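Local coordinates for NanU sialic acid binding protein (Bacteroides fragilis, PDB 4L7T), which binds sialic acid with high affinity at the outer membrane, as a SusD-like partner probably serving uptake through the transporter NanO, at residues K331-R334 with T338-D341; P433-D438 with R460-M465; D438-T441 with Y445-G448. All blocks are in the same frame, centred on the assembly; numbering follows the deposited sequence. Where two conformers were deposited one is given.

Contact 1 (K331-R334 with T338-D341)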
loop_
_atom_site.group_PDB
_atom_site.type_symbol
_atom_site.label_atom_id
_atom_site.label_comp_id
_atom_site.label_asym_id
_atom_site.label_seq_id
_atom_site.Cartn_x
_atom_site.Cartn_y
_atom_site.Cartn_z
ATOM N N LYS A 331 -18.257 -5.293 11.966
ATOM C CA LYS A 331 -17.356 -6.300 12.555
ATOM C C LYS A 331 -15.883 -5.892 12.682
ATOM O O LYS A 331 -15.109 -6.697 13.163
ATOM C CB LYS A 331 -17.388 -7.627 11.777
ATOM C CG LYS A 331 -18.721 -8.350 12.028
ATOM C CD LYS A 331 -18.808 -9.603 11.220
ATOM C CE LYS A 331 -20.039 -10.358 11.687
ATOM N NZ LYS A 331 -19.789 -11.803 11.519
ATOM N N ALA A 332 -15.502 -4.760 12.122
ATOM C CA ALA A 332 -14.073 -4.409 12.080
ATOM C C ALA A 332 -13.571 -3.697 13.305
ATOM O O ALA A 332 -12.340 -3.793 13.562
ATOM C CB ALA A 332 -13.745 -3.596 10.867
ATOM N N PHE A 333 -14.441 -2.880 13.923
ATOM C CA PHE A 333 -13.950 -1.920 14.924
ATOM C C PHE A 333 -14.743 -2.015 16.211
ATOM O O PHE A 333 -15.953 -2.099 16.175
ATOM C CB PHE A 333 -13.994 -0.457 14.421
ATOM C CG PHE A 333 -13.213 -0.226 13.166
ATOM C CD1 PHE A 333 -11.830 0.051 13.220
ATOM C CD2 PHE A 333 -13.844 -0.287 11.918
ATOM C CE1 PHE A 333 -11.095 0.265 12.020
ATOM C CE2 PHE A 333 -13.118 -0.084 10.748
ATOM C CZ PHE A 333 -11.756 0.232 10.791
ATOM N N ARG A 334 -14.026 -1.937 17.347
ATOM C CA ARG A 334 -14.679 -1.749 18.674
ATOM C C ARG A 334 -15.314 -0.347 18.815
ATOM O O ARG A 334 -14.849 0.620 18.215
ATOM C CB ARG A 334 -13.643 -1.965 19.782
ATOM C CG ARG A 334 -12.907 -3.265 19.782
ATOM C CD ARG A 334 -13.771 -4.558 19.838
ATOM N NE ARG A 334 -14.741 -4.484 20.945
ATOM C CZ ARG A 334 -14.543 -4.995 22.160
ATOM N NH1 ARG A 334 -13.416 -5.654 22.468
ATOM N NH2 ARG A 334 -15.514 -4.827 23.088
ATOM N N THR A 338 -11.999 5.718 16.451
ATOM C CA THR A 338 -12.162 6.797 15.485
ATOM C C THR A 338 -11.870 6.383 14.011
ATOM O O THR A 338 -12.238 7.092 13.062
ATOM C CB THR A 338 -11.272 8.020 15.804
ATOM O OG1 THR A 338 -9.862 7.717 15.695
ATOM C CG2 THR A 338 -11.573 8.580 17.204
ATOM N N ARG A 339 -11.200 5.250 13.840
ATOM C CA ARG A 339 -10.795 4.794 12.504
ATOM C C ARG A 339 -12.000 4.290 11.698
ATOM O O ARG A 339 -11.937 4.266 10.461
ATOM C CB ARG A 339 -9.698 3.712 12.536
ATOM C CG ARG A 339 -8.404 4.175 13.249
ATOM C CD ARG A 339 -7.436 3.018 13.280
ATOM N NE ARG A 339 -7.808 2.094 14.346
ATOM C CZ ARG A 339 -7.002 1.217 14.965
ATOM N NH1 ARG A 339 -5.717 1.003 14.573
ATOM N NH2 ARG A 339 -7.464 0.430 15.944
ATOM N N LYS A 340 -13.094 3.957 12.371
ATOM C CA LYS A 340 -14.295 3.386 11.682
ATOM C C LYS A 340 -14.923 4.471 10.829
ATOM O O LYS A 340 -14.973 4.342 9.607
ATOM C CB LYS A 340 -15.280 2.847 12.701
ATOM C CG LYS A 340 -16.616 2.381 12.045
ATOM C CD LYS A 340 -17.637 1.910 13.075
ATOM C CE LYS A 340 -18.947 1.580 12.369
ATOM N NZ LYS A 340 -19.784 0.637 13.208
ATOM N N ASP A 341 -15.325 5.596 11.421
ATOM C CA ASP A 341 -15.809 6.741 10.654
ATOM C C ASP A 341 -14.854 7.398 9.675
ATOM O O ASP A 341 -15.272 7.892 8.614
ATOM C CB ASP A 341 -16.322 7.846 11.619
ATOM C CG ASP A 341 -17.680 7.507 12.246
ATOM O OD1 ASP A 341 -18.378 6.520 11.842
ATOM O OD2 ASP A 341 -18.079 8.247 13.178
#

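Contact 2 (P433-D438 with R460-M465). With EDO (1,2-ethanediol), chain D.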
loop_
_atom_site.group_PDB
_atom_site.type_symbol
_atom_site.label_atom_id
_atom_site.label_comp_id
_atom_site.label_asym_id
_atom_site.label_seq_id
_atom_site.Cartn_x
_atom_site.Cartn_y
_atom_site.Cartn_z
ATOM N N PRO A 433 -3.073 -6.677 26.200
ATOM C CA PRO A 433 -3.711 -7.792 25.480
ATOM C C PRO A 433 -5.133 -8.136 25.933
ATOM O O PRO A 433 -5.505 -9.330 25.910
ATOM C CB PRO A 433 -2.820 -8.960 25.819
ATOM C CG PRO A 433 -2.553 -8.683 27.397
ATOM C CD PRO A 433 -2.468 -7.125 27.484
ATOM N N ASN A 434 -5.910 -7.110 26.231
ATOM C CA ASN A 434 -7.266 -7.231 26.777
ATOM C C ASN A 434 -8.395 -7.143 25.750
ATOM O O ASN A 434 -9.590 -7.239 26.123
ATOM C CB ASN A 434 -7.513 -6.133 27.802
ATOM C CG ASN A 434 -6.404 -6.034 28.881
ATOM O OD1 ASN A 434 -6.108 -4.914 29.389
ATOM N ND2 ASN A 434 -5.750 -7.131 29.145
ATOM N N ASP A 435 -8.080 -6.888 24.466
ATOM C CA ASP A 435 -9.150 -6.722 23.481
ATOM C C ASP A 435 -9.503 -8.116 22.927
ATOM O O ASP A 435 -8.842 -8.683 22.019
ATOM C CB ASP A 435 -8.722 -5.701 22.401
ATOM C CG ASP A 435 -9.679 -5.601 21.232
ATOM O OD1 ASP A 435 -10.848 -6.130 21.284
ATOM O OD2 ASP A 435 -9.251 -4.979 20.208
ATOM N N LYS A 436 -10.497 -8.720 23.606
ATOM C CA LYS A 436 -10.857 -10.107 23.364
ATOM C C LYS A 436 -12.330 -10.342 23.761
ATOM O O LYS A 436 -13.049 -9.409 24.167
ATOM C CB LYS A 436 -9.856 -11.055 23.988
ATOM C CG LYS A 436 -9.701 -10.909 25.507
ATOM C CD LYS A 436 -8.462 -11.665 25.977
ATOM C CE LYS A 436 -8.344 -11.537 27.491
ATOM N NZ LYS A 436 -7.506 -12.647 28.074
ATOM N N GLY A 437 -12.819 -11.543 23.554
ATOM C CA GLY A 437 -14.170 -11.848 24.020
ATOM C C GLY A 437 -15.219 -11.905 22.934
ATOM O O GLY A 437 -14.933 -12.312 21.786
ATOM N N ASP A 438 -16.439 -11.511 23.302
ATOM C CA ASP A 438 -17.622 -11.788 22.494
ATOM C C ASP A 438 -17.631 -11.120 21.120
ATOM O O ASP A 438 -18.229 -11.646 20.172
ATOM C CB ASP A 438 -18.865 -11.268 23.238
ATOM C CG ASP A 438 -19.299 -12.166 24.391
ATOM O OD1 ASP A 438 -18.719 -13.261 24.612
ATOM O OD2 ASP A 438 -20.267 -11.743 25.068
ATOM N N ARG A 460 -3.375 -4.175 12.173
ATOM C CA ARG A 460 -3.048 -3.732 10.792
ATOM C C ARG A 460 -4.287 -3.657 9.932
ATOM O O ARG A 460 -4.342 -2.831 9.053
ATOM C CB ARG A 460 -1.969 -4.645 10.214
ATOM C CG ARG A 460 -0.583 -4.496 10.910
ATOM C CD ARG A 460 0.549 -5.280 10.197
ATOM N NE ARG A 460 0.828 -4.826 8.810
ATOM C CZ ARG A 460 1.659 -3.810 8.501
ATOM N NH1 ARG A 460 2.326 -3.174 9.457
ATOM N NH2 ARG A 460 1.934 -3.476 7.215
ATOM N N MET A 461 -5.259 -4.532 10.179
ATOM C CA MET A 461 -6.481 -4.472 9.389
ATOM C C MET A 461 -7.277 -3.203 9.723
ATOM O O MET A 461 -7.825 -2.559 8.818
ATOM C CB MET A 461 -7.363 -5.691 9.601
ATOM C CG MET A 461 -8.369 -5.754 8.525
ATOM S SD MET A 461 -9.430 -7.139 8.942
ATOM C CE MET A 461 -10.187 -7.572 7.421
ATOM N N ARG A 462 -7.249 -2.789 10.984
ATOM C CA ARG A 462 -8.014 -1.622 11.430
ATOM C C ARG A 462 -7.278 -0.369 10.967
ATOM O O ARG A 462 -7.901 0.626 10.630
ATOM C CB ARG A 462 -8.122 -1.611 12.945
ATOM C CG ARG A 462 -8.967 -2.751 13.449
ATOM C CD ARG A 462 -9.092 -2.745 14.964
ATOM N NE ARG A 462 -10.185 -3.678 15.346
ATOM C CZ ARG A 462 -10.364 -4.217 16.544
ATOM N NH1 ARG A 462 -9.452 -4.118 17.513
ATOM N NH2 ARG A 462 -11.434 -4.998 16.784
ATOM N N GLU A 463 -5.950 -0.405 10.947
ATOM C CA GLU A 463 -5.142 0.813 10.672
ATOM C C GLU A 463 -4.963 1.105 9.157
ATOM O O GLU A 463 -4.858 2.289 8.760
ATOM C CB GLU A 463 -3.724 0.546 11.266
ATOM C CG GLU A 463 -2.722 1.768 11.321
ATOM C CD GLU A 463 -3.261 2.975 12.148
ATOM O OE1 GLU A 463 -4.037 2.821 13.125
ATOM O OE2 GLU A 463 -2.851 4.107 11.732
ATOM N N PHE A 464 -4.993 0.051 8.319
ATOM C CA PHE A 464 -4.571 0.210 6.912
ATOM C C PHE A 464 -5.577 -0.223 5.876
ATOM O O PHE A 464 -5.236 -0.496 4.744
ATOM C CB PHE A 464 -3.261 -0.587 6.707
ATOM C CG PHE A 464 -2.129 -0.081 7.529
ATOM C CD1 PHE A 464 -1.654 1.190 7.364
ATOM C CD2 PHE A 464 -1.592 -0.883 8.509
ATOM C CE1 PHE A 464 -0.589 1.644 8.186
ATOM C CE2 PHE A 464 -0.523 -0.414 9.343
ATOM C CZ PHE A 464 -0.053 0.811 9.153
ATOM N N MET A 465 -6.825 -0.129 6.204
ATOM C CA MET A 465 -7.815 -0.457 5.119
ATOM C C MET A 465 -7.630 0.536 4.014
ATOM O O MET A 465 -7.446 1.761 4.240
ATOM C CB MET A 465 -9.275 -0.268 5.632
ATOM C CG MET A 465 -9.714 -1.098 6.752
ATOM S SD MET A 465 -11.574 -1.010 6.985
ATOM C CE MET A 465 -12.054 -1.402 5.461
HETATM C C1 EDO D . -5.774 -3.845 5.833
HETATM O O1 EDO D . -7.148 -3.501 6.331
HETATM C C2 EDO D . -4.411 -3.979 6.566
HETATM O O2 EDO D . -3.659 -5.227 6.896
#

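Contact 3 (D438-T441 with Y445-G448)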
loop_
_atom_site.group_PDB
_atom_site.type_symbol
_atom_site.label_atom_id
_atom_site.label_comp_id
_atom_site.label_asym_id
_atom_site.label_seq_id
_atom_site.Cartn_x
_atom_site.Cartn_y
_atom_site.Cartn_z
ATOM N N ASP A 438 -16.439 -11.511 23.302
ATOM C CA ASP A 438 -17.622 -11.788 22.494
ATOM C C ASP A 438 -17.631 -11.120 21.120
ATOM O O ASP A 438 -18.229 -11.646 20.172
ATOM C CB ASP A 438 -18.865 -11.268 23.238
ATOM C CG ASP A 438 -19.299 -12.166 24.391
ATOM O OD1 ASP A 438 -18.719 -13.261 24.612
ATOM O OD2 ASP A 438 -20.267 -11.743 25.068
ATOM N N PHE A 439 -17.011 -9.948 21.024
ATOM C CA PHE A 439 -16.914 -9.228 19.752
ATOM C C PHE A 439 -16.341 -10.128 18.637
ATOM O O PHE A 439 -16.630 -9.874 17.437
ATOM C CB PHE A 439 -16.058 -7.921 19.918
ATOM C CG PHE A 439 -15.957 -7.099 18.667
ATOM C CD1 PHE A 439 -16.872 -6.088 18.354
ATOM C CD2 PHE A 439 -14.912 -7.358 17.761
ATOM C CE1 PHE A 439 -16.757 -5.380 17.149
ATOM C CE2 PHE A 439 -14.788 -6.633 16.581
ATOM C CZ PHE A 439 -15.657 -5.627 16.297
ATOM N N TYR A 440 -15.559 -11.129 19.018
ATOM C CA TYR A 440 -14.812 -11.996 18.075
ATOM C C TYR A 440 -15.555 -13.287 17.709
ATOM O O TYR A 440 -15.092 -14.042 16.864
ATOM C CB TYR A 440 -13.338 -12.299 18.494
ATOM C CG TYR A 440 -12.637 -10.973 18.633
ATOM C CD1 TYR A 440 -12.322 -10.223 17.491
ATOM C CD2 TYR A 440 -12.455 -10.344 19.893
ATOM C CE1 TYR A 440 -11.778 -8.898 17.598
ATOM C CE2 TYR A 440 -11.940 -9.030 19.989
ATOM C CZ TYR A 440 -11.565 -8.335 18.821
ATOM O OH TYR A 440 -11.045 -7.043 18.898
ATOM N N THR A 441 -16.662 -13.590 18.389
ATOM C CA THR A 441 -17.092 -15.014 18.317
ATOM C C THR A 441 -17.515 -15.513 16.942
ATOM O O THR A 441 -17.173 -16.660 16.560
ATOM C CB THR A 441 -18.160 -15.337 19.319
ATOM O OG1 THR A 441 -19.115 -14.296 19.227
ATOM C CG2 THR A 441 -17.587 -15.352 20.681
ATOM N N TYR A 445 -13.020 -12.049 10.364
ATOM C CA TYR A 445 -12.009 -11.068 9.903
ATOM C C TYR A 445 -10.835 -10.924 10.872
ATOM O O TYR A 445 -9.729 -10.484 10.497
ATOM C CB TYR A 445 -12.657 -9.701 9.680
ATOM C CG TYR A 445 -13.763 -9.722 8.668
ATOM C CD1 TYR A 445 -13.464 -9.764 7.297
ATOM C CD2 TYR A 445 -15.088 -9.638 9.093
ATOM C CE1 TYR A 445 -14.477 -9.786 6.372
ATOM C CE2 TYR A 445 -16.160 -9.670 8.169
ATOM C CZ TYR A 445 -15.820 -9.724 6.806
ATOM O OH TYR A 445 -16.809 -9.777 5.854
ATOM N N MET A 446 -11.037 -11.364 12.106
ATOM C CA MET A 446 -10.133 -10.978 13.186
ATOM C C MET A 446 -10.467 -11.701 14.443
ATOM O O MET A 446 -11.623 -12.080 14.653
ATOM C CB MET A 446 -10.111 -9.472 13.442
ATOM C CG MET A 446 -11.449 -8.810 13.834
ATOM S SD MET A 446 -11.452 -7.013 13.983
ATOM C CE MET A 446 -10.802 -6.419 12.397
ATOM N N SER A 447 -9.449 -11.886 15.291
ATOM C CA SER A 447 -9.688 -12.615 16.542
ATOM C C SER A 447 -9.104 -11.878 17.707
ATOM O O SER A 447 -8.605 -10.751 17.561
ATOM C CB SER A 447 -9.258 -14.093 16.428
ATOM O OG SER A 447 -7.941 -14.254 16.052
ATOM N N GLY A 448 -9.226 -12.453 18.898
ATOM C CA GLY A 448 -8.833 -11.721 20.091
ATOM C C GLY A 448 -7.320 -11.602 20.302
ATOM O O GLY A 448 -6.477 -12.250 19.637
HETATM O O HOH W 1 -12.650 -14.632 15.678
#

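Contact 1 (K331-R334 with T338-D341)
With CG of Phe-333 anti to its own carbonyl carbon (chi1 -58°), the phenyl ring is laid against helix 339-343, while Lys-340 sets CG anti to the backbone nitrogen and runs extended past the ring. The evidence for a face contact is direct: CA of Lys-340 stands 3.9 Å from the ring centroid of Phe-333, 18° off the normal, a CH-pi contact. The carbonyl carbon of Arg-339 lies over the same face, likewise offset toward the rim. Closest of all is CB of Lys-340, 3.5 Å from CD2 of Phe-333. CG of Lys-340 follows at 3.8 Å from that same CD2, and from there the chain leads off to a cation-pi contact with Tyr-329. At the far rim, CB of Arg-339 makes that residue's closest approach, 3.8 Å from CE1 of Phe-333. The Arg-339 chain crosses the phenyl group at about a right angle, its guanidinium set obliquely near CE1 with its plane inclined 49° to the ring. That guanidinium finds its charge partners outside the pair, in Glu-459, Glu-463 and Asp-337. Arg-462 of helix 452-463 also touches the phenyl side chain. The arrangement is a short connection between helices 328-331 and 339-343 that turns back so that its aromatic residue packs on backbone and CB atoms of the second helix, within the SusD family region.

Contact 2 (P433-D438 with R460-M465)
Asp-435 and Arg-462 reach toward each other from opposite directions, and their flat ends lie almost in one plane, carboxylate and guanidinium being only 7° apart. The pairing is single-pronged. NH1 of Arg-462 donates to OD2 of Asp-435 at 2.8 Å with an N-H...O angle of 156°, whereas NH2 of Arg-462 remains 4.1 Å from that same OD2. The acceptor lies in the guanidinium plane, and NH1 approaches it almost in line with the CG-OD2 bond: a one-bond salt bridge at the guanidinium edge. The pair spans a long gap, the CA atoms of Asp-435 and Arg-462 being 13.1 Å apart; an arginine chain extended from CG to NE and an aspartate with CG anti to its backbone nitrogen (chi1 172°) bridge it, tying the loop before helix 452-463 to that helix near its C-terminal end. OD1 of Asp-435 takes Arg-334 and the hydroxyl group of Tyr-440, while NE of Arg-462 donates to the carbonyl oxygen of Ala-332 and its NH2 bonds to Tyr-440. Both residues are buried, and this network probably offsets the cost of burying their charges. With two arginines beside it, Asp-435 is probably held as the carboxylate, and the bonds at NE, NH1 and NH2 restrain rotation of the Arg-462 guanidinium.

Contact 3 (D438-T441 with Y445-G448)
The unusual feature is a tyrosine ring laid on bare peptide: Tyr-440 rests one face against the backbone from Ser-447 to Gly-448, both segments belonging to the loop between helices 427-430 and 452-463. Gly-448 N lies 3.7 Å from CG of Tyr-440, and O of Ser-447 is likewise 3.7 Å from CE1 of Tyr-440. CA of Gly-448 adds a CH-pi contact, 4.1 Å from the Tyr-440 ring centroid and 20° off its normal. On the opposite face Phe-439 leans over the rim, CD2 being its nearest atom. Met-446 works at the edge. A chi1 of 60° places its CG between the backbone nitrogen and the carbonyl carbon, and CG then meets CE1 of Tyr-440 at 3.8 Å in the ring plane. Its SD is 5.5 Å from the Tyr-440 centroid and 84° off the normal, a Met-aromatic contact at the edge, and it also reaches the edge of Phe-439, 4.2 Å from CE2 of that ring. A water within hydrogen-bonding distance of O of Tyr-440 and O of Met-446 probably links the backbones. In the 3-10 segment 438-440, O of Asp-438 accepts from both N and OG1 of Thr-441, tying off its end. Chemically, this tyrosine is divided: dispersion and weak CH-pi and sulfur contacts hold its ring, while its hydroxyl lies in the Asp-435/Arg-462 network, whose bonds probably restrain the ring.

In the fold
All three contacts lie on one side of the chain's centre, within the SusD family region, and their touching residues are mostly buried. Contact 3 is the most peripheral, its centre about 25 Å from the chain centre, against about 20 and 19 Å for the centres of contacts 1 and 2. Contacts 2 and 3 share Asp-438 and the long loop before helix 452-463, whereas contact 1 closes earlier in the sequence. The chemistry does not follow depth: contacts 1 and 3 are local loop closures made by an aromatic ring against backbone, while contact 2 joins a loop to the helix after it by charge. Contact 1 meets contact 3 mainly by packing, as where Phe-439 lies against Arg-334.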